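Local coordinates for 6-aminohexanoate-cyclic-dimer hydrolase (Arthrobacter sp., PDB 3A2P), which hydrolyses the cyclic dimer of 6-aminohexanoate, a by-product of nylon-6 manufacture, to the linear dimer, at residues G148-G153 with A172-I177; V262-P267 with A280-A285. One frame throughout, in Å; residues are numbered along the deposited sequence.

Contact 1. Residues G148-G153 with A172-I177; sequences GGSSGG and AGSVRI
Two loops, each running into a helix, come closest at Ser150 and Ser174, whose CA atoms lie 4.8 Å apart, and the peptide bond from Gly149 to Ser150 is cis. From Ser150 the side chain reaches over to the other serine: with chi1 at 61°, OG stands between its own backbone N and carbonyl carbon and hydrogen-bonds Ser174 OG at 2.8 Å. Either hydroxyl could be the donor. Ser174 OG also lies 2.8 Å from Ser150 N, wedged between the backbone and the side chain of one residue. One residue further on, Ser151 N gives its hydrogen to Ser174 O over 3.0 Å, in the carbonyl plane and on a lone pair. Next to this, Ile177 packs its CB and CG2 against Gly149 O, with CB 3.7 Å from that oxygen. Ser174 CA points a C-H at the same oxygen (3.5 Å), nearly straight at 164°; Gly149 O has no conventional hydrogen-bond partner. Lys72 hydrogen-bonds both Ser150 OG and Ser151 OG through NZ, and Asp170 takes the N-H of Val175. This is the Ser-cisSer-Lys arrangement characteristic of the amidase signature family, Ser150 being the cis serine. As in related amidases, Ser174 probably forms the acyl-ester intermediate; the bonds make a connected path consistent with a proton relay between Ser174 and Lys72 by way of Ser150.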
ATOM      1  N   GLY A 148      -5.208  -9.175   1.946  1.00 28.38           N
ATOM      2  CA  GLY A 148      -5.580  -8.006   1.171  1.00 29.98           C
ATOM      3  C   GLY A 148      -4.615  -7.918   0.004  1.00 29.04           C
ATOM      4  O   GLY A 148      -3.850  -8.847  -0.240  1.00 28.47           O
ATOM      5  N   GLY A 149      -4.644  -6.814  -0.727  1.00 30.28           N
ATOM      6  CA  GLY A 149      -3.751  -6.664  -1.862  1.00 26.84           C
ATOM      7  C   GLY A 149      -3.874  -5.258  -2.413  1.00 27.37           C
ATOM      8  O   GLY A 149      -4.725  -4.500  -1.947  1.00 27.86           O
ATOM      9  N   SER A 150      -3.068  -4.915  -3.417  1.00 24.88           N
ATOM     10  CA  SER A 150      -2.100  -5.842  -4.007  1.00 29.52           C
ATOM     11  C   SER A 150      -0.773  -5.977  -3.254  1.00 30.22           C
ATOM     12  O   SER A 150      -0.024  -6.927  -3.489  1.00 30.57           O
ATOM     13  CB  SER A 150      -1.829  -5.445  -5.464  1.00 31.00           C
ATOM     14  OG  SER A 150      -1.280  -4.139  -5.554  1.00 29.53           O
ATOM     15  N   SER A 151      -0.472  -5.043  -2.353  1.00 26.81           N
ATOM     16  CA  SER A 151       0.783  -5.121  -1.603  1.00 25.94           C
ATOM     17  C   SER A 151       0.614  -6.019  -0.373  1.00 27.74           C
ATOM     18  O   SER A 151       1.086  -5.694   0.719  1.00 28.48           O
ATOM     19  CB  SER A 151       1.240  -3.725  -1.162  1.00 28.12           C
ATOM     20  OG  SER A 151       1.332  -2.835  -2.262  1.00 25.46           O
ATOM     21  N   GLY A 152      -0.055  -7.155  -0.566  1.00 26.91           N
ATOM     22  CA  GLY A 152      -0.291  -8.080   0.530  1.00 26.30           C
ATOM     23  C   GLY A 152       0.960  -8.681   1.143  1.00 26.88           C
ATOM     24  O   GLY A 152       1.015  -8.905   2.351  1.00 29.75           O
ATOM     25  N   GLY A 153       1.967  -8.944   0.314  1.00 29.67           N
ATOM     26  CA  GLY A 153       3.207  -9.510   0.816  1.00 29.52           C
ATOM     27  C   GLY A 153       3.916  -8.591   1.792  1.00 30.38           C
ATOM     28  O   GLY A 153       4.402  -9.027   2.840  1.00 28.66           O
ATOM     29  N   ALA A 172      -5.689   1.561  -6.017  1.00 26.72           N
ATOM     30  CA  ALA A 172      -7.101   1.535  -5.646  1.00 28.22           C
ATOM     31  C   ALA A 172      -7.185   1.275  -4.143  1.00 27.41           C
ATOM     32  O   ALA A 172      -8.265   1.036  -3.596  1.00 30.29           O
ATOM     33  CB  ALA A 172      -7.832   0.439  -6.417  1.00 30.19           C
ATOM     34  N   GLY A 173      -6.028   1.344  -3.487  1.00 24.06           N
ATOM     35  CA  GLY A 173      -5.940   1.106  -2.055  1.00 22.24           C
ATOM     36  C   GLY A 173      -4.938   0.003  -1.746  1.00 24.40           C
ATOM     37  O   GLY A 173      -4.885  -0.500  -0.626  1.00 25.45           O
ATOM     38  N   SER A 174      -4.105  -0.345  -2.725  1.00 24.42           N
ATOM     39  CA  SER A 174      -3.145  -1.437  -2.557  1.00 25.27           C
ATOM     40  C   SER A 174      -2.114  -1.403  -1.434  1.00 25.49           C
ATOM     41  O   SER A 174      -1.406  -2.386  -1.222  1.00 22.94           O
ATOM     42  CB  SER A 174      -2.463  -1.736  -3.890  1.00 30.40           C
ATOM     43  OG  SER A 174      -3.367  -2.436  -4.729  1.00 36.86           O
ATOM     44  N   VAL A 175      -2.003  -0.282  -0.727  1.00 23.74           N
ATOM     45  CA  VAL A 175      -1.110  -0.234   0.427  1.00 22.09           C
ATOM     46  C   VAL A 175      -2.008  -0.195   1.668  1.00 21.50           C
ATOM     47  O   VAL A 175      -1.832  -0.967   2.610  1.00 23.68           O
ATOM     48  CB  VAL A 175      -0.198   1.009   0.420  1.00 23.44           C
ATOM     49  CG1 VAL A 175       0.394   1.234   1.814  1.00 24.62           C
ATOM     50  CG2 VAL A 175       0.931   0.801  -0.571  1.00 22.58           C
ATOM     51  N   ARG A 176      -2.993   0.693   1.640  1.00 20.92           N
ATOM     52  CA  ARG A 176      -3.914   0.852   2.755  1.00 21.44           C
ATOM     53  C   ARG A 176      -4.732  -0.401   3.040  1.00 22.38           C
ATOM     54  O   ARG A 176      -4.975  -0.732   4.197  1.00 20.66           O
ATOM     55  CB  ARG A 176      -4.838   2.041   2.481  1.00 20.79           C
ATOM     56  CG  ARG A 176      -4.094   3.376   2.448  1.00 21.37           C
ATOM     57  CD  ARG A 176      -4.936   4.465   1.790  1.00 22.81           C
ATOM     58  NE  ARG A 176      -5.009   4.282   0.342  1.00 23.34           N
ATOM     59  CZ  ARG A 176      -5.966   4.786  -0.433  1.00 20.27           C
ATOM     60  NH1 ARG A 176      -6.950   5.511   0.091  1.00 22.36           N
ATOM     61  NH2 ARG A 176      -5.940   4.558  -1.741  1.00 23.46           N
ATOM     62  N   ILE A 177      -5.151  -1.105   1.992  1.00 22.88           N
ATOM     63  CA  ILE A 177      -5.947  -2.318   2.186  1.00 21.95           C
ATOM     64  C   ILE A 177      -5.163  -3.409   2.936  1.00 24.40           C
ATOM     65  O   ILE A 177      -5.631  -3.911   3.956  1.00 26.26           O
ATOM     66  CB  ILE A 177      -6.488  -2.842   0.826  1.00 22.22           C
ATOM     67  CG1 ILE A 177      -7.498  -1.829   0.270  1.00 22.43           C
ATOM     68  CG2 ILE A 177      -7.155  -4.214   1.011  1.00 24.69           C
ATOM     69  CD1 ILE A 177      -7.930  -2.066  -1.171  1.00 22.01           C
TER

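Contact 2. Residues V262-P267 with A280-A285; sequences VLTHNP and AARGAA
This contact lies inside a beta-alpha-beta unit, in which the parallel neighbours 259-262 and 294-297 are joined through helix 275-290: the first strand runs out at Val262, the chain passes through a loop, and the helix comes back over the sheet. Val262 aims both methyls at the helix, and its CG2 sits 3.3 Å from Ala285 CB, tighter than usual for two carbons; CG1 stands 3.8 Å from the same methyl. One turn earlier in the helix, Ala281 CB is only lightly touched by Thr264 CG2. The polar part belongs to Arg282, whose chain leaves with CG anti to the backbone N (chi1 178°) and then bends at chi2 and chi3, bringing the guanidinium back to the loop and across the Thr264 side chain at about a right angle. There NH2 donates to Thr264 OG1 at 2.9 Å. The bond is bent, 135° at the hydrogen, and the oxygen lies near the guanidinium edge but 27° out of its plane. Over one face, toward the rim, stands Val262 CG1, 4.2 Å above the plane. The group's stronger partner is Asp297, salt-bridged to NH1, so two nitrogens are held and guanidinium rotation is restrained. Val295 of edge strand 294-297 touches both Val262 and Ala285, Pro387, at the end of strand 383-387, meets Ala281, and Val451 of strand 448-455 packs on Ala280 and Ala284.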
ATOM      1  N   VAL A 262     -16.636  12.558  10.071  1.00 30.87           N
ATOM      2  CA  VAL A 262     -16.640  11.109  10.254  1.00 32.92           C
ATOM      3  C   VAL A 262     -17.662  10.441   9.350  1.00 29.86           C
ATOM      4  O   VAL A 262     -18.805  10.886   9.257  1.00 30.04           O
ATOM      5  CB  VAL A 262     -16.994  10.724  11.711  1.00 37.68           C
ATOM      6  CG1 VAL A 262     -16.781   9.231  11.921  1.00 36.63           C
ATOM      7  CG2 VAL A 262     -16.162  11.536  12.682  1.00 44.94           C
ATOM      8  N   LEU A 263     -17.246   9.371   8.682  1.00 28.92           N
ATOM      9  CA  LEU A 263     -18.142   8.633   7.801  1.00 28.72           C
ATOM     10  C   LEU A 263     -18.276   7.214   8.336  1.00 30.21           C
ATOM     11  O   LEU A 263     -17.292   6.471   8.383  1.00 27.99           O
ATOM     12  CB  LEU A 263     -17.582   8.594   6.374  1.00 28.85           C
ATOM     13  CG  LEU A 263     -18.354   7.729   5.367  1.00 26.96           C
ATOM     14  CD1 LEU A 263     -19.788   8.251   5.208  1.00 26.95           C
ATOM     15  CD2 LEU A 263     -17.625   7.750   4.023  1.00 27.22           C
ATOM     16  N   THR A 264     -19.486   6.837   8.743  1.00 30.46           N
ATOM     17  CA  THR A 264     -19.704   5.498   9.276  1.00 31.29           C
ATOM     18  C   THR A 264     -20.822   4.710   8.599  1.00 32.18           C
ATOM     19  O   THR A 264     -21.500   3.899   9.231  1.00 33.85           O
ATOM     20  CB  THR A 264     -19.953   5.537  10.794  1.00 32.10           C
ATOM     21  OG1 THR A 264     -20.986   6.483  11.089  1.00 32.18           O
ATOM     22  CG2 THR A 264     -18.672   5.930  11.525  1.00 31.95           C
ATOM     23  N   HIS A 265     -21.012   4.963   7.310  1.00 31.57           N
ATOM     24  CA  HIS A 265     -21.992   4.244   6.504  1.00 30.05           C
ATOM     25  C   HIS A 265     -21.485   4.333   5.064  1.00 29.71           C
ATOM     26  O   HIS A 265     -20.565   5.105   4.781  1.00 28.75           O
ATOM     27  CB  HIS A 265     -23.396   4.864   6.625  1.00 29.58           C
ATOM     28  CG  HIS A 265     -23.583   6.136   5.852  1.00 29.94           C
ATOM     29  ND1 HIS A 265     -23.071   7.346   6.266  1.00 32.16           N
ATOM     30  CD2 HIS A 265     -24.251   6.386   4.700  1.00 33.03           C
ATOM     31  CE1 HIS A 265     -23.418   8.287   5.406  1.00 32.25           C
ATOM     32  NE2 HIS A 265     -24.135   7.731   4.447  1.00 36.88           N
ATOM     33  N   ASN A 266     -22.050   3.534   4.165  1.00 27.97           N
ATOM     34  CA  ASN A 266     -21.633   3.572   2.764  1.00 29.78           C
ATOM     35  C   ASN A 266     -22.504   4.598   2.045  1.00 29.81           C
ATOM     36  O   ASN A 266     -23.670   4.336   1.748  1.00 31.56           O
ATOM     37  CB  ASN A 266     -21.793   2.193   2.119  1.00 29.31           C
ATOM     38  CG  ASN A 266     -21.571   2.223   0.621  1.00 29.97           C
ATOM     39  OD1 ASN A 266     -21.012   3.181   0.081  1.00 27.86           O
ATOM     40  ND2 ASN A 266     -21.997   1.167  -0.060  1.00 28.16           N
ATOM     41  N   PRO A 267     -21.940   5.783   1.744  1.00 26.66           N
ATOM     42  CA  PRO A 267     -22.678   6.851   1.067  1.00 26.95           C
ATOM     43  C   PRO A 267     -23.216   6.506  -0.309  1.00 27.20           C
ATOM     44  O   PRO A 267     -24.126   7.173  -0.796  1.00 28.59           O
ATOM     45  CB  PRO A 267     -21.675   7.999   1.027  1.00 30.54           C
ATOM     46  CG  PRO A 267     -20.351   7.299   0.988  1.00 30.53           C
ATOM     47  CD  PRO A 267     -20.531   6.159   1.952  1.00 27.14           C
ATOM     48  N   ALA A 280     -15.120   0.871  14.485  1.00 28.41           N
ATOM     49  CA  ALA A 280     -13.707   1.159  14.698  1.00 26.66           C
ATOM     50  C   ALA A 280     -13.451   2.623  14.359  1.00 27.38           C
ATOM     51  O   ALA A 280     -12.763   3.337  15.093  1.00 25.62           O
ATOM     52  CB  ALA A 280     -12.843   0.257  13.818  1.00 29.21           C
ATOM     53  N   ALA A 281     -14.006   3.068  13.237  1.00 26.95           N
ATOM     54  CA  ALA A 281     -13.842   4.453  12.813  1.00 26.72           C
ATOM     55  C   ALA A 281     -14.550   5.366  13.815  1.00 27.93           C
ATOM     56  O   ALA A 281     -14.050   6.434  14.161  1.00 26.52           O
ATOM     57  CB  ALA A 281     -14.432   4.643  11.427  1.00 26.03           C
ATOM     58  N   ARG A 282     -15.722   4.937  14.273  1.00 26.71           N
ATOM     59  CA  ARG A 282     -16.486   5.724  15.238  1.00 31.32           C
ATOM     60  C   ARG A 282     -15.674   5.903  16.519  1.00 29.77           C
ATOM     61  O   ARG A 282     -15.619   6.994  17.088  1.00 31.28           O
ATOM     62  CB  ARG A 282     -17.818   5.029  15.545  1.00 31.75           C
ATOM     63  CG  ARG A 282     -18.686   5.742  16.579  1.00 39.45           C
ATOM     64  CD  ARG A 282     -19.008   7.171  16.165  1.00 42.73           C
ATOM     65  NE  ARG A 282     -19.840   7.232  14.967  1.00 43.49           N
ATOM     66  CZ  ARG A 282     -20.229   8.365  14.389  1.00 44.63           C
ATOM     67  NH1 ARG A 282     -19.856   9.530  14.901  1.00 40.02           N
ATOM     68  NH2 ARG A 282     -20.988   8.336  13.302  1.00 43.43           N
ATOM     69  N   GLY A 283     -15.039   4.823  16.966  1.00 30.85           N
ATOM     70  CA  GLY A 283     -14.229   4.881  18.169  1.00 29.68           C
ATOM     71  C   GLY A 283     -13.075   5.852  18.011  1.00 32.52           C
ATOM     72  O   GLY A 283     -12.751   6.601  18.936  1.00 29.53           O
ATOM     73  N   ALA A 284     -12.453   5.844  16.835  1.00 30.47           N
ATOM     74  CA  ALA A 284     -11.334   6.738  16.560  1.00 30.21           C
ATOM     75  C   ALA A 284     -11.806   8.193  16.568  1.00 31.42           C
ATOM     76  O   ALA A 284     -11.109   9.077  17.073  1.00 29.73           O
ATOM     77  CB  ALA A 284     -10.703   6.394  15.214  1.00 28.98           C
ATOM     78  N   ALA A 285     -12.983   8.436  15.999  1.00 26.34           N
ATOM     79  CA  ALA A 285     -13.541   9.783  15.962  1.00 29.35           C
ATOM     80  C   ALA A 285     -13.785  10.264  17.395  1.00 31.55           C
ATOM     81  O   ALA A 285     -13.521  11.415  17.724  1.00 32.77           O
ATOM     82  CB  ALA A 285     -14.841   9.789  15.183  1.00 32.72           C
TER

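Overall arrangement
The two contacts follow one another along the chain and do not touch: their centres are about 21 Å apart and their nearest atoms about 12 Å. The centre of contact 1 lies about 5 Å from the centre of the chain, where Ser174, the probable nucleophile, meets Ser150, which bonds Lys72 of strand 68-72. That of contact 2 lies about 21 Å from the chain centre, near the 294-297 edge of the same mixed sheet and away from the probable active-site residues. Strand 448-455 borders on both, Gln452 bonding Arg176 of contact 1 and Ile449 and Val451 packing on the helix of contact 2. Contact 1 thus probably carries the catalytic chemistry, while contact 2 is structural packing.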